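Local atomic coordinates of heme-binding protein A (Haemophilus parasuis 29755, PDB entry 3TPA), a protein that probably binds glutathione as the extracytoplasmic solute-binding component of a transport system, although it is named for heme binding. Residues K167-A170 and D171-A175; P227-G230 and T231-A234; P368-T371 and A372-Q376. The protein carries 1 engineered substitution. One frame throughout, in Å; residues are numbered along the deposited sequence.

How the interactions relate
Interactions 1 and 3 each lie within one helix, on opposite sides of the chain's centre and about 54 Å apart between centres; interaction 2 spans the entry into helix 229-237, about 30 Å from interaction 3. None touches another. Interaction 2 is the most exposed, with five of its eight touching residues exposed; interaction 3 is the most buried, with four of eight; interaction 1 falls between, with three buried and one exposed. In 167-175 a lysine-aspartate salt bridge is paired with a methyl group over a tyrosine face. In 227-234 an arginine folds back over the helix start, with water bridging the exposed flank. In 368-376 aliphatic packing lines the buried flank, while opposite charges stay short of salt-bridge contact.

Interaction 1 of 3, residues K167-A170 and D171-A175; sequences KEYA and DQLLA
K167 and D171, four residues apart on helix 167-175, are joined by a salt bridge along its more accessible flank. NZ of K167 lies 2.9 Å from OD2 of D171, on that oxygen's syn side, and makes a second, weak bond to OD1 of D171 at 3.0 Å. The lysine chain runs extended from CB to CE and bends only at its last torsion (chi4 -63°), which turns the ammonium group back to the carboxylate. Along the backbone, D171 N bonds to K167 O at 2.6 Å. The same pattern continues from Q172 N to E168 O, L173 N to Y169 O and L174 N to A170 O; A170 O is also reached by the hydroxyl of Y111, and K167 N bonds to OD1 of D96.

The buried flank is largely apolar. L173 sets CD1 over the centre of the Y169 ring, 3.6 Å from the centroid and only 12° off the ring normal, a CH-pi contact over one face. Tyrosine suits this place because its ring can pack among L182, T181 and I187 while its hydroxyl bonds to the carbonyl of Q185. A170, small enough for the close approach, fits against F99 of helix 94-105. The longer polar chains are held from outside the helix: E168 OE2 bonds to T89, and Q172 NE2 to the carbonyl of T85 and to OE1 of Q176.

Charge pairing thus occupies the accessible flank and ring packing the buried one. With a cation so close, the carboxylate of D171 would be expected to remain ionised.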
loop_
_atom_site.group_PDB
_atom_site.type_symbol
_atom_site.label_atom_id
_atom_site.label_comp_id
_atom_site.label_asym_id
_atom_site.label_seq_id
_atom_site.Cartn_x
_atom_site.Cartn_y
_atom_site.Cartn_z
ATOM N N LYS A 167 10.105 5.470 -24.699
ATOM C CA LYS A 167 11.448 5.984 -24.928
ATOM C C LYS A 167 11.485 6.854 -26.180
ATOM O O LYS A 167 12.244 7.810 -26.248
ATOM C CB LYS A 167 12.477 4.848 -25.024
ATOM C CG LYS A 167 13.915 5.346 -25.221
ATOM C CD LYS A 167 14.882 4.172 -25.371
ATOM C CE LYS A 167 16.340 4.617 -25.265
ATOM N NZ LYS A 167 16.771 5.546 -26.333
ATOM N N GLU A 168 10.662 6.536 -27.173
ATOM C CA GLU A 168 10.639 7.354 -28.389
ATOM C C GLU A 168 10.271 8.799 -28.033
ATOM O O GLU A 168 10.931 9.762 -28.448
ATOM C CB GLU A 168 9.676 6.769 -29.431
ATOM C CG GLU A 168 9.624 7.561 -30.729
ATOM C CD GLU A 168 8.990 6.791 -31.874
ATOM O OE1 GLU A 168 8.175 5.871 -31.626
ATOM O OE2 GLU A 168 9.312 7.109 -33.037
ATOM N N TYR A 169 9.216 8.943 -27.240
ATOM C CA TYR A 169 8.784 10.237 -26.728
ATOM C C TYR A 169 9.890 10.869 -25.891
ATOM O O TYR A 169 10.219 12.039 -26.065
ATOM C CB TYR A 169 7.547 9.999 -25.872
ATOM C CG TYR A 169 6.803 11.201 -25.317
ATOM C CD1 TYR A 169 6.602 12.356 -26.070
ATOM C CD2 TYR A 169 6.256 11.144 -24.035
ATOM C CE1 TYR A 169 5.875 13.451 -25.535
ATOM C CE2 TYR A 169 5.534 12.203 -23.507
ATOM C CZ TYR A 169 5.350 13.354 -24.253
ATOM O OH TYR A 169 4.630 14.394 -23.695
ATOM N N ALA A 170 10.472 10.090 -24.983
ATOM C CA ALA A 170 11.559 10.595 -24.138
ATOM C C ALA A 170 12.779 11.027 -24.978
ATOM O O ALA A 170 13.387 12.072 -24.725
ATOM C CB ALA A 170 11.960 9.555 -23.110
ATOM N N ASP A 171 13.133 10.229 -25.979
ATOM C CA ASP A 171 14.224 10.610 -26.870
ATOM C C ASP A 171 13.910 11.939 -27.544
ATOM O O ASP A 171 14.753 12.839 -27.574
ATOM C CB ASP A 171 14.505 9.529 -27.926
ATOM C CG ASP A 171 15.188 8.302 -27.345
ATOM O OD1 ASP A 171 15.692 8.390 -26.217
ATOM O OD2 ASP A 171 15.224 7.253 -28.021
ATOM N N GLN A 172 12.695 12.060 -28.081
ATOM C CA GLN A 172 12.304 13.276 -28.791
ATOM C C GLN A 172 12.408 14.501 -27.901
ATOM O O GLN A 172 12.945 15.529 -28.313
ATOM C CB GLN A 172 10.873 13.188 -29.342
ATOM C CG GLN A 172 10.457 14.443 -30.092
ATOM C CD GLN A 172 8.982 14.471 -30.463
ATOM O OE1 GLN A 172 8.527 13.706 -31.312
ATOM N NE2 GLN A 172 8.228 15.364 -29.829
ATOM N N LEU A 173 11.887 14.388 -26.681
ATOM C CA LEU A 173 11.843 15.523 -25.759
ATOM C C LEU A 173 13.235 15.964 -25.342
ATOM O O LEU A 173 13.492 17.150 -25.184
ATOM C CB LEU A 173 11.009 15.203 -24.520
ATOM C CG LEU A 173 9.524 14.993 -24.804
ATOM C CD1 LEU A 173 8.832 14.363 -23.601
ATOM C CD2 LEU A 173 8.864 16.320 -25.198
ATOM N N LEU A 174 14.130 15.004 -25.149
ATOM C CA LEU A 174 15.497 15.325 -24.756
ATOM C C LEU A 174 16.128 16.124 -25.893
ATOM O O LEU A 174 16.668 17.216 -25.689
ATOM C CB LEU A 174 16.279 14.042 -24.467
ATOM C CG LEU A 174 17.557 14.165 -23.635
ATOM C CD1 LEU A 174 17.292 14.872 -22.315
ATOM C CD2 LEU A 174 18.147 12.781 -23.401
ATOM N N ALA A 175 16.004 15.584 -27.102
ATOM C CA ALA A 175 16.445 16.255 -28.318
ATOM C C ALA A 175 15.852 17.656 -28.439
ATOM O O ALA A 175 16.518 18.585 -28.896
ATOM C CB ALA A 175 16.077 15.426 -29.530
#

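Interaction 2 of 3, residues P227-G230 and T231-A234; sequences PDAG and TRYA
R232 folds back over the first turn of helix 229-237 and lays its guanidinium group against A229. The CA of A229 sits over one face of that group, off its centre, and is 3.4 Å from NH2 of R232; the CB of A229 is 3.6 Å from the same nitrogen. A small alanine probably lets the flat cation come this close to the backbone. At the guanidinium edge, NH1 of R232 reaches P227 O at 3.1 Å in a weak bond, bent to 146° at the hydrogen. The chain can double back because it turns at its third torsion (chi3 -69°) after an extended second one.

On the exposed flank, D228 and T231 come together through solvent. One water donates to OD2 of D228 at 2.6 Å and is hydrogen-bonded to OG1 of T231 at 2.5 Å, while CB of D228 lies 3.7 Å from that hydroxyl oxygen. D228 occupies the N-cap position, yet its side chain makes no capping bond. Its carbonyl instead starts the helical bonding, accepting R232 N at 2.9 Å; Y233 N to A229 O and A234 N to G230 O follow.

Three further carbonyls hold the arginine directly. NH1 also bonds to that of T226, NE to that of D245 and NH2 to that of F246, which satisfies N-H donors of the buried cation and fixes its position and rotation. The Y233 side chain packs on D251, Q254 and M255 of helix 249-255, and its hydroxyl bonds to D258.

This is the start of the helix in a beta-alpha-beta crossover, in which helix 229-237 joins the parallel strands 220-225 and 243-244 and the connection passes over strand 9-14 between them.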
loop_
_atom_site.group_PDB
_atom_site.type_symbol
_atom_site.label_atom_id
_atom_site.label_comp_id
_atom_site.label_asym_id
_atom_site.label_seq_id
_atom_site.Cartn_x
_atom_site.Cartn_y
_atom_site.Cartn_z
ATOM N N PRO A 227 -12.429 20.432 -2.663
ATOM C CA PRO A 227 -11.642 20.308 -1.430
ATOM C C PRO A 227 -12.399 19.952 -0.154
ATOM O O PRO A 227 -11.772 19.431 0.762
ATOM C CB PRO A 227 -10.963 21.675 -1.305
ATOM C CG PRO A 227 -11.794 22.597 -2.115
ATOM C CD PRO A 227 -12.379 21.792 -3.226
ATOM N N ASP A 228 -13.704 20.201 -0.083
ATOM C CA ASP A 228 -14.415 20.006 1.180
ATOM C C ASP A 228 -15.188 18.678 1.223
ATOM O O ASP A 228 -15.999 18.384 0.331
ATOM C CB ASP A 228 -15.357 21.184 1.463
ATOM C CG ASP A 228 -14.612 22.516 1.660
ATOM O OD1 ASP A 228 -13.421 22.512 2.061
ATOM O OD2 ASP A 228 -15.239 23.578 1.425
ATOM N N ALA A 229 -14.939 17.890 2.267
ATOM C CA ALA A 229 -15.532 16.550 2.397
ATOM C C ALA A 229 -17.057 16.577 2.376
ATOM O O ALA A 229 -17.692 15.719 1.759
ATOM C CB ALA A 229 -15.060 15.879 3.663
ATOM N N GLY A 230 -17.635 17.548 3.080
ATOM C CA GLY A 230 -19.084 17.680 3.162
ATOM C C GLY A 230 -19.679 17.992 1.809
ATOM O O GLY A 230 -20.760 17.513 1.458
ATOM N N THR A 231 -18.960 18.808 1.044
ATOM C CA THR A 231 -19.403 19.213 -0.280
ATOM C C THR A 231 -19.329 18.050 -1.271
ATOM O O THR A 231 -20.227 17.858 -2.088
ATOM C CB THR A 231 -18.577 20.412 -0.801
ATOM O OG1 THR A 231 -18.761 21.526 0.083
ATOM C CG2 THR A 231 -19.007 20.800 -2.220
ATOM N N ARG A 232 -18.250 17.282 -1.198
ATOM C CA ARG A 232 -18.135 16.059 -1.990
ATOM C C ARG A 232 -19.336 15.142 -1.726
ATOM O O ARG A 232 -19.978 14.677 -2.658
ATOM C CB ARG A 232 -16.808 15.328 -1.714
ATOM C CG ARG A 232 -15.543 16.067 -2.198
ATOM C CD ARG A 232 -14.292 15.146 -2.289
ATOM N NE ARG A 232 -13.793 14.706 -0.982
ATOM C CZ ARG A 232 -13.184 15.494 -0.101
ATOM N NH1 ARG A 232 -12.992 16.786 -0.366
ATOM N NH2 ARG A 232 -12.768 14.996 1.051
ATOM N N TYR A 233 -19.639 14.886 -0.457
ATOM C CA TYR A 233 -20.805 14.068 -0.109
ATOM C C TYR A 233 -22.089 14.632 -0.739
ATOM O O TYR A 233 -22.792 13.932 -1.470
ATOM C CB TYR A 233 -20.959 13.994 1.411
ATOM C CG TYR A 233 -22.171 13.234 1.930
ATOM C CD1 TYR A 233 -22.792 12.233 1.180
ATOM C CD2 TYR A 233 -22.681 13.517 3.190
ATOM C CE1 TYR A 233 -23.896 11.543 1.681
ATOM C CE2 TYR A 233 -23.773 12.838 3.696
ATOM C CZ TYR A 233 -24.379 11.858 2.948
ATOM O OH TYR A 233 -25.470 11.218 3.495
ATOM N N ALA A 234 -22.373 15.903 -0.462
ATOM C CA ALA A 234 -23.590 16.560 -0.961
ATOM C C ALA A 234 -23.718 16.396 -2.472
ATOM O O ALA A 234 -24.782 16.052 -2.976
ATOM C CB ALA A 234 -23.576 18.041 -0.606
HETATM O O HOH W 1 -17.224 23.502 -0.195
#

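Interaction 3 of 3, residues P368-T371 and A372-Q376; sequences PRRT and AEIIQ
T371 and I375 run alongside one another on the buried flank of helix 368-381. CG2 of T371 meets CD1 of I375 at 3.6 Å, and that same isoleucine methyl is 3.2 Å from T371 O, the tightest side-chain approach to the preceding turn. The threonine can face the interior because its two branches divide the work: the methyl lies anti to the backbone N, toward I375, whereas the hydroxyl (chi1 -57°) lies beside that N and bonds to the carbonyl of N367 and to ND2 of N365. Along the backbone, A372 N bonds to P368 O at 2.8 Å and I375 N to T371 O at 3.2 Å. Proline costs nothing in the first turn, where a backbone N-H would have no helical carbonyl to bond.

The helix connects strands 351-356 and 384-389 in a beta-alpha-beta unit whose two strands are parallel neighbours in the mixed sheet. P368 and T371 rest on T409 of strand 407-413, A372 packs on L388, and I375 on I301 of helix 298-306; the small A372 probably lets the helix settle close to the sheet.

Packing is looser on the solvent side, where exposed R370 gathers with the partly exposed R369 and E373. Carboxylate oxygen OE1 of E373 approaches CD of R370 at 3.7 Å, but the charged atoms remain farther apart: NE of R370 is 4.5 Å from OE1 of E373, too far for a salt bridge. R370 turns at its second torsion (chi2 74°) and lies across E373, the two flat groups inclined by 49°. Its aliphatic CG also touches CD1 of I374 at 4.0 Å. R369 takes a different course, its NH1 bonding to the hydroxyl of T390 in one of its two conformers.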
loop_
_atom_site.group_PDB
_atom_site.type_symbol
_atom_site.label_atom_id
_atom_site.label_comp_id
_atom_site.label_asym_id
_atom_site.label_seq_id
_atom_site.Cartn_x
_atom_site.Cartn_y
_atom_site.Cartn_z
ATOM N N PRO A 368 -4.528 7.935 17.640
ATOM C CA PRO A 368 -3.572 7.261 18.523
ATOM C C PRO A 368 -3.741 7.721 19.970
ATOM O O PRO A 368 -3.571 6.909 20.878
ATOM C CB PRO A 368 -2.210 7.720 17.983
ATOM C CG PRO A 368 -2.465 8.179 16.594
ATOM C CD PRO A 368 -3.856 8.703 16.575
ATOM N N ARG A 369 -4.082 8.994 20.183
ATOM C CA ARG A 369 -4.231 9.529 21.533
ATOM C C ARG A 369 -5.317 8.785 22.298
ATOM O O ARG A 369 -5.123 8.382 23.440
ATOM C CB ARG A 369 -4.530 11.035 21.490
ATOM C CG ARG A 369 -4.837 11.681 22.842
ATOM C CD ARG A 369 -3.623 11.771 23.754
ATOM N NE ARG A 369 -2.471 12.387 23.103
ATOM C CZ ARG A 369 -1.350 12.713 23.740
ATOM N NH1 ARG A 369 -0.338 13.255 23.083
ATOM N NH2 ARG A 369 -1.243 12.492 25.041
ATOM N N ARG A 370 -6.464 8.601 21.658
ATOM C CA ARG A 370 -7.561 7.883 22.314
ATOM C C ARG A 370 -7.253 6.400 22.480
ATOM O O ARG A 370 -7.621 5.799 23.481
ATOM C CB ARG A 370 -8.890 8.065 21.576
ATOM C CG ARG A 370 -10.045 7.316 22.250
ATOM C CD ARG A 370 -10.483 8.013 23.539
ATOM N NE ARG A 370 -11.650 7.386 24.154
ATOM C CZ ARG A 370 -12.895 7.489 23.694
ATOM N NH1 ARG A 370 -13.155 8.188 22.595
ATOM N NH2 ARG A 370 -13.886 6.886 24.332
ATOM N N THR A 371 -6.597 5.809 21.486
ATOM C CA THR A 371 -6.083 4.451 21.604
ATOM C C THR A 371 -5.249 4.361 22.886
ATOM O O THR A 371 -5.496 3.530 23.753
ATOM C CB THR A 371 -5.179 4.087 20.397
ATOM O OG1 THR A 371 -5.902 4.251 19.171
ATOM C CG2 THR A 371 -4.684 2.641 20.504
ATOM N N ALA A 372 -4.271 5.245 23.015
ATOM C CA ALA A 372 -3.391 5.218 24.181
ATOM C C ALA A 372 -4.159 5.349 25.507
ATOM O O ALA A 372 -3.829 4.694 26.497
ATOM C CB ALA A 372 -2.319 6.308 24.068
ATOM N N GLU A 373 -5.168 6.216 25.530
ATOM C CA GLU A 373 -5.916 6.476 26.765
ATOM C C GLU A 373 -6.694 5.249 27.221
ATOM O O GLU A 373 -6.738 4.929 28.411
ATOM C CB GLU A 373 -6.877 7.662 26.577
ATOM C CG GLU A 373 -6.194 9.005 26.615
ATOM C CD GLU A 373 -7.096 10.140 26.169
ATOM O OE1 GLU A 373 -8.255 9.873 25.784
ATOM O OE2 GLU A 373 -6.636 11.302 26.191
ATOM N N ILE A 374 -7.321 4.567 26.272
ATOM C CA ILE A 374 -8.123 3.382 26.591
ATOM C C ILE A 374 -7.230 2.305 27.182
ATOM O O ILE A 374 -7.530 1.691 28.218
ATOM C CB ILE A 374 -8.824 2.832 25.329
ATOM C CG1 ILE A 374 -9.962 3.767 24.913
ATOM C CG2 ILE A 374 -9.360 1.411 25.563
ATOM C CD1 ILE A 374 -10.436 3.531 23.523
ATOM N N ILE A 375 -6.102 2.090 26.526
ATOM C CA ILE A 375 -5.140 1.099 26.992
ATOM C C ILE A 375 -4.584 1.468 28.363
ATOM O O ILE A 375 -4.524 0.634 29.248
ATOM C CB ILE A 375 -4.012 0.919 25.970
ATOM C CG1 ILE A 375 -4.507 0.028 24.836
ATOM C CG2 ILE A 375 -2.805 0.290 26.608
ATOM C CD1 ILE A 375 -4.232 0.599 23.475
ATOM N N GLN A 376 -4.201 2.729 28.539
ATOM C CA GLN A 376 -3.723 3.205 29.836
ATOM C C GLN A 376 -4.695 2.862 30.986
ATOM O O GLN A 376 -4.261 2.420 32.053
ATOM C CB GLN A 376 -3.475 4.715 29.791
ATOM C CG GLN A 376 -3.115 5.340 31.131
ATOM C CD GLN A 376 -2.980 6.856 31.033
ATOM O OE1 GLN A 376 -3.856 7.531 30.500
ATOM N NE2 GLN A 376 -1.874 7.392 31.527
#